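Local coordinates for protein staphylococcal enterotoxin-like toxin (Staphylococcus aureus, PDB 4DXF) that probably binds host carbohydrate, as a secreted superantigen-like protein that joins an OB-fold domain to a beta-grasp domain, at residues A[39-47]-A[86-94]; A[111-119]-A[149-159]. All coordinates share one frame; numbering follows the deposited sequence.

Contact 1: residues A[39-47]-A[86-94]; sequences KKWTTIRFM and NYNLEKYSV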
loop_
_atom_site.group_PDB
_atom_site.type_symbol
_atom_site.label_atom_id
_atom_site.label_comp_id
_atom_site.label_asym_id
_atom_site.label_seq_id
_atom_site.Cartn_x
_atom_site.Cartn_y
_atom_site.Cartn_z
ATOM N N LYS A 39 -15.347 -6.841 20.370
ATOM C CA LYS A 39 -15.056 -5.956 21.506
ATOM C C LYS A 39 -13.545 -5.632 21.551
ATOM O O LYS A 39 -12.724 -6.541 21.358
ATOM C CB LYS A 39 -15.475 -6.751 22.757
ATOM C CG LYS A 39 -15.456 -6.027 24.099
ATOM C CD LYS A 39 -15.715 -7.076 25.188
ATOM C CE LYS A 39 -17.183 -7.528 25.132
ATOM N NZ LYS A 39 -17.632 -8.228 26.385
ATOM N N LYS A 40 -13.163 -4.374 21.802
ATOM C CA LYS A 40 -11.706 -4.043 21.972
ATOM C C LYS A 40 -11.000 -4.920 23.033
ATOM O O LYS A 40 -11.526 -5.133 24.134
ATOM C CB LYS A 40 -11.527 -2.558 22.288
ATOM C CG LYS A 40 -10.075 -2.037 22.457
ATOM C CD LYS A 40 -10.164 -0.522 22.727
ATOM C CE LYS A 40 -9.004 -0.029 23.585
ATOM N NZ LYS A 40 -7.775 0.098 22.756
ATOM N N TRP A 41 -9.838 -5.460 22.709
ATOM C CA TRP A 41 -9.136 -6.302 23.676
ATOM C C TRP A 41 -7.650 -5.943 23.837
ATOM O O TRP A 41 -6.932 -6.624 24.573
ATOM C CB TRP A 41 -9.284 -7.798 23.347
ATOM C CG TRP A 41 -8.832 -8.134 21.953
ATOM C CD1 TRP A 41 -9.596 -8.097 20.813
ATOM C CD2 TRP A 41 -7.515 -8.563 21.540
ATOM N NE1 TRP A 41 -8.835 -8.474 19.715
ATOM C CE2 TRP A 41 -7.559 -8.763 20.131
ATOM C CE3 TRP A 41 -6.307 -8.810 22.222
ATOM C CZ2 TRP A 41 -6.434 -9.182 19.395
ATOM C CZ3 TRP A 41 -5.188 -9.209 21.489
ATOM C CH2 TRP A 41 -5.262 -9.398 20.091
ATOM N N THR A 42 -7.191 -4.911 23.129
ATOM C CA THR A 42 -5.823 -4.411 23.322
ATOM C C THR A 42 -5.715 -2.953 23.007
ATOM O O THR A 42 -6.687 -2.206 23.037
ATOM C CB THR A 42 -4.715 -5.225 22.569
ATOM O OG1 THR A 42 -4.628 -6.531 23.121
ATOM C CG2 THR A 42 -3.344 -4.610 22.752
ATOM N N THR A 43 -4.495 -2.539 22.723
ATOM C CA THR A 43 -4.226 -1.144 22.519
ATOM C C THR A 43 -4.765 -0.701 21.174
ATOM O O THR A 43 -4.752 0.484 20.852
ATOM C CB THR A 43 -2.716 -0.853 22.699
ATOM O OG1 THR A 43 -1.957 -1.849 21.996
ATOM C CG2 THR A 43 -2.367 -0.918 24.221
ATOM N N ILE A 44 -5.246 -1.660 20.372
ATOM C CA ILE A 44 -5.987 -1.290 19.141
ATOM C C ILE A 44 -7.015 -2.320 18.789
ATOM O O ILE A 44 -7.016 -3.431 19.299
ATOM C CB ILE A 44 -5.100 -1.021 17.880
ATOM C CG1 ILE A 44 -4.309 -2.265 17.500
ATOM C CG2 ILE A 44 -4.260 0.312 18.067
ATOM C CD1 ILE A 44 -3.636 -2.113 16.156
ATOM N N ARG A 45 -7.839 -1.924 17.844
ATOM C CA ARG A 45 -8.940 -2.721 17.365
ATOM C C ARG A 45 -8.598 -3.303 15.987
ATOM O O ARG A 45 -7.692 -2.791 15.281
ATOM C CB ARG A 45 -10.144 -1.797 17.267
ATOM C CG ARG A 45 -10.620 -1.394 18.713
ATOM C CD ARG A 45 -11.579 -0.295 18.622
ATOM N NE ARG A 45 -12.825 -0.624 17.908
ATOM C CZ ARG A 45 -13.245 -0.028 16.780
ATOM N NH1 ARG A 45 -12.514 0.912 16.149
ATOM N NH2 ARG A 45 -14.409 -0.395 16.244
ATOM N N PHE A 46 -9.333 -4.362 15.648
ATOM C CA PHE A 46 -9.093 -5.172 14.449
ATOM C C PHE A 46 -10.403 -5.355 13.714
ATOM O O PHE A 46 -11.467 -5.405 14.318
ATOM C CB PHE A 46 -8.498 -6.520 14.750
ATOM C CG PHE A 46 -7.122 -6.439 15.422
ATOM C CD1 PHE A 46 -5.985 -6.197 14.670
ATOM C CD2 PHE A 46 -7.007 -6.572 16.800
ATOM C CE1 PHE A 46 -4.700 -6.080 15.264
ATOM C CE2 PHE A 46 -5.733 -6.453 17.423
ATOM C CZ PHE A 46 -4.595 -6.224 16.643
ATOM N N MET A 47 -10.300 -5.379 12.404
ATOM C CA MET A 47 -11.389 -5.870 11.538
ATOM C C MET A 47 -11.022 -7.303 11.142
ATOM O O MET A 47 -9.954 -7.557 10.542
ATOM C CB MET A 47 -11.551 -4.948 10.288
ATOM C CG MET A 47 -12.697 -5.541 9.340
ATOM S SD MET A 47 -13.010 -4.576 7.936
ATOM C CE MET A 47 -13.824 -3.166 8.543
ATOM N N ASN A 86 3.351 -7.795 17.509
ATOM C CA ASN A 86 3.509 -7.906 18.969
ATOM C C ASN A 86 2.206 -8.274 19.663
ATOM O O ASN A 86 2.064 -8.086 20.891
ATOM C CB ASN A 86 3.969 -6.569 19.539
ATOM C CG ASN A 86 5.328 -6.144 19.021
ATOM O OD1 ASN A 86 5.508 -5.019 18.551
ATOM N ND2 ASN A 86 6.281 -7.048 19.076
ATOM N N TYR A 87 1.232 -8.750 18.878
ATOM C CA TYR A 87 -0.075 -9.055 19.439
ATOM C C TYR A 87 -0.287 -10.544 19.498
ATOM O O TYR A 87 -1.395 -11.000 19.806
ATOM C CB TYR A 87 -1.212 -8.388 18.633
ATOM C CG TYR A 87 -1.138 -6.896 18.541
ATOM C CD1 TYR A 87 -1.611 -6.090 19.570
ATOM C CD2 TYR A 87 -0.585 -6.264 17.411
ATOM C CE1 TYR A 87 -1.542 -4.693 19.502
ATOM C CE2 TYR A 87 -0.534 -4.859 17.333
ATOM C CZ TYR A 87 -0.999 -4.092 18.400
ATOM O OH TYR A 87 -0.944 -2.698 18.324
ATOM N N ASN A 88 0.768 -11.292 19.197
ATOM C CA ASN A 88 0.713 -12.742 19.049
ATOM C C ASN A 88 -0.406 -13.218 18.077
ATOM O O ASN A 88 -1.107 -14.187 18.336
ATOM C CB ASN A 88 0.674 -13.460 20.422
ATOM C CG ASN A 88 1.128 -14.934 20.343
ATOM O OD1 ASN A 88 2.135 -15.266 19.700
ATOM N ND2 ASN A 88 0.376 -15.823 21.008
ATOM N N LEU A 89 -0.534 -12.552 16.930
ATOM C CA LEU A 89 -1.578 -12.943 15.949
ATOM C C LEU A 89 -0.985 -13.633 14.745
ATOM O O LEU A 89 0.036 -13.195 14.232
ATOM C CB LEU A 89 -2.333 -11.712 15.518
ATOM C CG LEU A 89 -3.138 -11.045 16.614
ATOM C CD1 LEU A 89 -3.726 -9.758 16.063
ATOM C CD2 LEU A 89 -4.255 -12.020 17.168
ATOM N N GLU A 90 -1.593 -14.729 14.304
ATOM C CA GLU A 90 -1.011 -15.529 13.248
ATOM C C GLU A 90 -1.065 -14.816 11.853
ATOM O O GLU A 90 -0.147 -14.933 11.008
ATOM C CB GLU A 90 -1.764 -16.850 13.220
ATOM C CG GLU A 90 -1.285 -17.915 12.244
ATOM C CD GLU A 90 -2.207 -19.160 12.213
ATOM O OE1 GLU A 90 -3.230 -19.201 12.985
ATOM O OE2 GLU A 90 -1.909 -20.083 11.402
ATOM N N LYS A 91 -2.186 -14.143 11.633
ATOM C CA LYS A 91 -2.529 -13.485 10.348
ATOM C C LYS A 91 -2.937 -12.078 10.638
ATOM O O LYS A 91 -4.038 -11.767 11.099
ATOM C CB LYS A 91 -3.657 -14.261 9.637
ATOM C CG LYS A 91 -3.339 -15.672 9.427
ATOM C CD LYS A 91 -2.378 -15.899 8.241
ATOM C CE LYS A 91 -2.201 -17.357 7.949
ATOM N NZ LYS A 91 -1.268 -17.543 6.815
ATOM N N TYR A 92 -2.001 -11.182 10.379
ATOM C CA TYR A 92 -2.099 -9.856 10.775
ATOM C C TYR A 92 -1.550 -9.034 9.626
ATOM O O TYR A 92 -0.521 -9.417 9.019
ATOM C CB TYR A 92 -1.193 -9.697 12.032
ATOM C CG TYR A 92 -0.894 -8.321 12.415
ATOM C CD1 TYR A 92 0.233 -7.656 11.872
ATOM C CD2 TYR A 92 -1.642 -7.652 13.383
ATOM C CE1 TYR A 92 0.558 -6.337 12.231
ATOM C CE2 TYR A 92 -1.346 -6.317 13.706
ATOM C CZ TYR A 92 -0.213 -5.696 13.139
ATOM O OH TYR A 92 0.104 -4.420 13.525
ATOM N N SER A 93 -2.228 -7.931 9.387
ATOM C CA SER A 93 -1.956 -6.890 8.407
ATOM C C SER A 93 -2.472 -5.514 8.842
ATOM O O SER A 93 -3.382 -5.370 9.714
ATOM C CB SER A 93 -2.447 -7.349 7.004
ATOM O OG SER A 93 -2.168 -6.403 6.038
ATOM N N VAL A 94 -1.906 -4.445 8.291
ATOM C CA VAL A 94 -2.202 -3.119 8.770
ATOM C C VAL A 94 -2.881 -2.229 7.749
ATOM O O VAL A 94 -2.300 -1.996 6.683
ATOM C CB VAL A 94 -0.879 -2.421 9.245
ATOM C CG1 VAL A 94 -1.221 -1.054 9.740
ATOM C CG2 VAL A 94 -0.244 -3.293 10.312
#
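The rings of Phe46 and Tyr87 meet edge to face, their planes at 84° and their centroids 5.4 Å apart. Phe46 supplies the edge: its CZ stands over the middle of the Tyr87 face, 4.0 Å from Tyr87 CG. On one face of Phe46 itself lies a methyl, Leu89 CD1, a CH-pi contact 4.0 Å from the ring centroid and 25° off the normal. The edge of Phe46 has a second aromatic neighbour, since its CE1 comes within 3.7 Å of Tyr92 CE2, edge to edge rather than over a face. Two threonines border the rim of Tyr87 near its plane, Thr42 CG2 lying 3.7 Å from Tyr87 CE1 and Thr43 OG1 reaching the same carbon. Ile44 crosses the phenol end at about a right angle; its CG1 sits between backbone N and carbonyl carbon (chi1 61°), and CG1 and CD1 each approach Tyr87 OH to 3.5 Å. Farther out, Leu89 spreads its two methyls, so that CD2 packs against Trp41 CH2 at 4.1 Å while CD1 serves Phe46.

No hydrogen bond joins the two segments, so the contact between them rests on ring and methyl packing. Lys40 NZ donates to Thr42 O within its own segment. The Asn85 side chain bonds both Tyr87 N and Leu89 O, spanning the start of the second segment. Within the OB-fold domain, strand 56-59 runs between strands 46-49 and 92-99 in the sheet; Ala59 touches Ile44 and Phe46, and Lys57 meets Leu89, so the aromatic group bridges across this middle strand.

Contact 2: residues A[111-119]-A[149-159]; sequences VRITKEDNK and LIEKNNLYGNV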
loop_
_atom_site.group_PDB
_atom_site.type_symbol
_atom_site.label_atom_id
_atom_site.label_comp_id
_atom_site.label_asym_id
_atom_site.label_seq_id
_atom_site.Cartn_x
_atom_site.Cartn_y
_atom_site.Cartn_z
ATOM N N VAL A 111 3.533 6.187 -15.370
ATOM C CA VAL A 111 4.539 6.280 -14.283
ATOM C C VAL A 111 5.798 6.805 -14.958
ATOM O O VAL A 111 6.158 6.329 -16.041
ATOM C CB VAL A 111 4.785 4.977 -13.676
ATOM C CG1 VAL A 111 5.866 5.094 -12.605
ATOM C CG2 VAL A 111 3.478 4.422 -13.059
ATOM N N ARG A 112 6.425 7.817 -14.362
ATOM C CA ARG A 112 7.664 8.374 -14.952
ATOM C C ARG A 112 8.687 8.263 -13.836
ATOM O O ARG A 112 8.433 8.801 -12.735
ATOM C CB ARG A 112 7.447 9.866 -15.275
ATOM C CG ARG A 112 6.289 10.165 -16.307
ATOM C CD ARG A 112 5.794 11.627 -16.223
ATOM N NE ARG A 112 4.914 11.960 -17.353
ATOM C CZ ARG A 112 5.254 11.794 -18.643
ATOM N NH1 ARG A 112 6.443 11.278 -18.967
ATOM N NH2 ARG A 112 4.403 12.118 -19.616
ATOM N N ILE A 113 9.847 7.655 -14.147
ATOM C CA ILE A 113 10.854 7.288 -13.143
ATOM C C ILE A 113 12.152 7.982 -13.468
ATOM O O ILE A 113 12.622 7.840 -14.595
ATOM C CB ILE A 113 11.081 5.810 -13.112
ATOM C CG1 ILE A 113 9.720 5.170 -12.738
ATOM C CG2 ILE A 113 12.182 5.440 -12.027
ATOM C CD1 ILE A 113 9.532 3.719 -13.209
ATOM N N THR A 114 12.671 8.750 -12.511
ATOM C CA THR A 114 13.966 9.353 -12.763
ATOM C C THR A 114 14.856 8.772 -11.682
ATOM O O THR A 114 14.483 8.820 -10.492
ATOM C CB THR A 114 13.966 10.907 -12.672
ATOM O OG1 THR A 114 13.012 11.543 -13.548
ATOM C CG2 THR A 114 15.373 11.495 -12.991
ATOM N N LYS A 115 16.039 8.250 -12.074
ATOM C CA LYS A 115 16.910 7.655 -11.115
ATOM C C LYS A 115 18.340 8.196 -11.234
ATOM O O LYS A 115 18.796 8.312 -12.339
ATOM C CB LYS A 115 16.932 6.178 -11.375
ATOM C CG LYS A 115 17.989 5.396 -10.500
ATOM C CD LYS A 115 17.816 3.894 -10.491
ATOM C CE LYS A 115 18.118 3.232 -11.811
ATOM N NZ LYS A 115 18.313 1.776 -11.588
ATOM N N GLU A 116 18.971 8.537 -10.104
ATOM C CA GLU A 116 20.386 8.967 -10.073
ATOM C C GLU A 116 21.161 8.070 -9.149
ATOM O O GLU A 116 20.867 8.034 -7.953
ATOM C CB GLU A 116 20.507 10.391 -9.565
ATOM C CG GLU A 116 21.985 10.873 -9.522
ATOM C CD GLU A 116 22.173 12.383 -9.354
ATOM O OE1 GLU A 116 21.200 13.123 -9.044
ATOM O OE2 GLU A 116 23.342 12.822 -9.482
ATOM N N ASP A 117 22.155 7.355 -9.692
ATOM C CA ASP A 117 22.881 6.387 -8.882
ATOM C C ASP A 117 24.028 7.111 -8.152
ATOM O O ASP A 117 24.184 8.342 -8.266
ATOM C CB ASP A 117 23.327 5.175 -9.709
ATOM C CG ASP A 117 24.375 5.541 -10.770
ATOM O OD1 ASP A 117 25.071 6.581 -10.596
ATOM O OD2 ASP A 117 24.486 4.787 -11.759
ATOM N N ASN A 118 24.787 6.362 -7.361
ATOM C CA ASN A 118 25.907 6.842 -6.551
ATOM C C ASN A 118 27.027 7.449 -7.408
ATOM O O ASN A 118 27.856 8.237 -6.939
ATOM C CB ASN A 118 26.431 5.689 -5.647
ATOM C CG ASN A 118 26.405 4.309 -6.337
ATOM O OD1 ASN A 118 25.834 4.136 -7.405
ATOM N ND2 ASN A 118 27.019 3.324 -5.700
ATOM N N LYS A 119 27.070 7.018 -8.664
ATOM C CA LYS A 119 28.062 7.518 -9.638
ATOM C C LYS A 119 27.562 8.818 -10.287
ATOM O O LYS A 119 28.256 9.394 -11.134
ATOM C CB LYS A 119 28.275 6.476 -10.754
ATOM C CG LYS A 119 28.784 5.070 -10.320
ATOM C CD LYS A 119 29.988 5.165 -9.376
ATOM C CE LYS A 119 30.234 3.866 -8.602
ATOM N NZ LYS A 119 30.722 4.195 -7.225
ATOM N N LEU A 149 9.487 -1.128 -8.308
ATOM C CA LEU A 149 10.739 -0.343 -8.475
ATOM C C LEU A 149 11.930 -1.133 -8.054
ATOM O O LEU A 149 13.050 -0.939 -8.641
ATOM C CB LEU A 149 10.651 0.982 -7.664
ATOM C CG LEU A 149 9.669 2.054 -8.169
ATOM C CD1 LEU A 149 9.535 3.132 -7.141
ATOM C CD2 LEU A 149 10.024 2.649 -9.554
ATOM N N ILE A 150 11.757 -1.962 -7.016
ATOM C CA ILE A 150 12.752 -2.949 -6.632
ATOM C C ILE A 150 13.045 -3.902 -7.782
ATOM O O ILE A 150 14.222 -4.101 -8.153
ATOM C CB ILE A 150 12.368 -3.718 -5.335
ATOM C CG1 ILE A 150 12.247 -2.708 -4.183
ATOM C CG2 ILE A 150 13.313 -4.935 -5.083
ATOM C CD1 ILE A 150 11.657 -3.309 -2.862
ATOM N N GLU A 151 11.998 -4.481 -8.356
ATOM C CA GLU A 151 12.138 -5.516 -9.363
ATOM C C GLU A 151 12.678 -4.980 -10.681
ATOM O O GLU A 151 13.487 -5.687 -11.334
ATOM C CB GLU A 151 10.767 -6.206 -9.581
ATOM C CG GLU A 151 10.386 -7.223 -8.469
ATOM C CD GLU A 151 8.925 -7.774 -8.624
ATOM O OE1 GLU A 151 8.226 -7.435 -9.611
ATOM O OE2 GLU A 151 8.481 -8.529 -7.749
ATOM N N LYS A 152 12.247 -3.776 -11.093
ATOM C CA LYS A 152 12.538 -3.283 -12.435
ATOM C C LYS A 152 13.619 -2.198 -12.450
ATOM O O LYS A 152 14.233 -1.990 -13.488
ATOM C CB LYS A 152 11.292 -2.805 -13.144
ATOM C CG LYS A 152 10.189 -3.912 -13.248
ATOM C CD LYS A 152 8.931 -3.400 -14.020
ATOM C CE LYS A 152 9.232 -3.018 -15.477
ATOM N NZ LYS A 152 8.187 -2.090 -16.100
ATOM N N ASN A 153 13.890 -1.557 -11.306
ATOM C CA ASN A 153 14.687 -0.281 -11.298
ATOM C C ASN A 153 15.747 -0.295 -10.248
ATOM O O ASN A 153 16.402 0.731 -9.958
ATOM C CB ASN A 153 13.788 0.955 -11.116
ATOM C CG ASN A 153 12.710 1.021 -12.133
ATOM O OD1 ASN A 153 11.582 0.583 -11.900
ATOM N ND2 ASN A 153 13.048 1.510 -13.303
ATOM N N ASN A 154 15.867 -1.445 -9.636
ATOM C CA ASN A 154 16.839 -1.716 -8.593
ATOM C C ASN A 154 16.744 -0.834 -7.356
ATOM O O ASN A 154 17.741 -0.579 -6.644
ATOM C CB ASN A 154 18.295 -1.776 -9.154
ATOM C CG ASN A 154 19.222 -2.555 -8.238
ATOM O OD1 ASN A 154 18.796 -3.531 -7.570
ATOM N ND2 ASN A 154 20.497 -2.127 -8.173
ATOM N N LEU A 155 15.510 -0.392 -7.022
ATOM C CA LEU A 155 15.372 0.316 -5.782
ATOM C C LEU A 155 15.804 -0.560 -4.645
ATOM O O LEU A 155 15.556 -1.765 -4.591
ATOM C CB LEU A 155 13.925 0.788 -5.533
ATOM C CG LEU A 155 13.719 1.551 -4.208
ATOM C CD1 LEU A 155 14.148 2.974 -4.288
ATOM C CD2 LEU A 155 12.150 1.473 -4.078
ATOM N N TYR A 156 16.485 0.083 -3.721
ATOM C CA TYR A 156 17.076 -0.565 -2.548
ATOM C C TYR A 156 18.218 -1.498 -2.907
ATOM O O TYR A 156 18.568 -2.366 -2.113
ATOM C CB TYR A 156 16.058 -1.221 -1.603
ATOM C CG TYR A 156 14.947 -0.280 -1.190
ATOM C CD1 TYR A 156 15.209 1.038 -0.779
ATOM C CD2 TYR A 156 13.599 -0.713 -1.226
ATOM C CE1 TYR A 156 14.173 1.919 -0.387
ATOM C CE2 TYR A 156 12.571 0.145 -0.845
ATOM C CZ TYR A 156 12.818 1.459 -0.473
ATOM O OH TYR A 156 11.849 2.426 -0.098
ATOM N N GLY A 157 18.794 -1.265 -4.085
ATOM C CA GLY A 157 19.958 -2.016 -4.551
ATOM C C GLY A 157 21.166 -1.140 -4.279
ATOM O O GLY A 157 21.686 -1.147 -3.168
ATOM N N ASN A 158 21.508 -0.338 -5.292
ATOM C CA ASN A 158 22.534 0.706 -5.336
ATOM C C ASN A 158 22.081 1.967 -4.585
ATOM O O ASN A 158 22.866 2.572 -3.834
ATOM C CB ASN A 158 22.811 1.070 -6.824
ATOM C CG ASN A 158 21.440 1.209 -7.694
ATOM O OD1 ASN A 158 20.316 1.104 -7.145
ATOM N ND2 ASN A 158 21.556 1.444 -9.022
ATOM N N VAL A 159 20.805 2.353 -4.758
ATOM C CA VAL A 159 20.273 3.606 -4.183
ATOM C C VAL A 159 18.885 3.336 -3.549
ATOM O O VAL A 159 18.162 2.428 -4.003
ATOM C CB VAL A 159 20.144 4.788 -5.198
ATOM C CG1 VAL A 159 21.530 5.468 -5.514
ATOM C CG2 VAL A 159 19.414 4.376 -6.478
#
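In the beta-grasp domain a long helix lies across a mixed sheet, and here the end of helix 138-153 and the turn after it pack on strand 111-116: Ile113 CD1 meets Leu149 CD2 at 3.8 Å, the two side chains lying alongside, pointing opposite ways. The same Ile113 methyl comes within 4.0 Å of Asn153 OD1, while Asn153 ND2 is hydrogen-bonded to Asp125 OD2 on the neighbouring strand 122-131. Lys115 provides the polar link. Its chain is extended through chi2, then bends at chi3 (69°), carrying NZ to Asn153 O in a 2.7 Å hydrogen bond. The ammonium approaches from above the carbonyl plane, 53° out of it, rather than on a lone pair.

The axes of segments 111-116 and 149-153 cross at -70°, 11.9 Å apart at closest, with the helix packed across the sheet as in other beta-grasp domains. Beyond the helix, Asn154 takes a positive phi and starts a type II beta turn to Gly157, which brings the chain back toward the strand. Val159 then packs its CG1 on backbone where the strand ends, 3.6 Å from Glu116 O and 3.7 Å from Asp117 CA. Beside it, Asn158 ND2 lies 4.2 Å from Asp117 CB, and Asn158 OD1 accepts from Val159 N. The strongest polar partner of Asp117 lies just past the segment, where Thr121 N donates to its OD1.

Overall arrangement
The two contacts show the two domains of the superantigen fold, OB-fold and beta-grasp, each with packing of its own. Contact 1 falls in the OB-fold domain and contact 2 in the beta-grasp domain, on opposite sides of the chain's centre; their centres are 35 Å apart and their nearest atoms about 16 Å. Both segments of contact 1 precede those of contact 2 in the chain. They share no sheet, but strand 92-99 of contact 1 is followed directly by strand 107-116 of contact 2. A more direct tie is Lys139, whose NZ hydrogen-bonds Val94 O, so the start of helix 138-153 touches the OB-fold side while its far end lies in contact 2, consistent with the two domains packing through this helix.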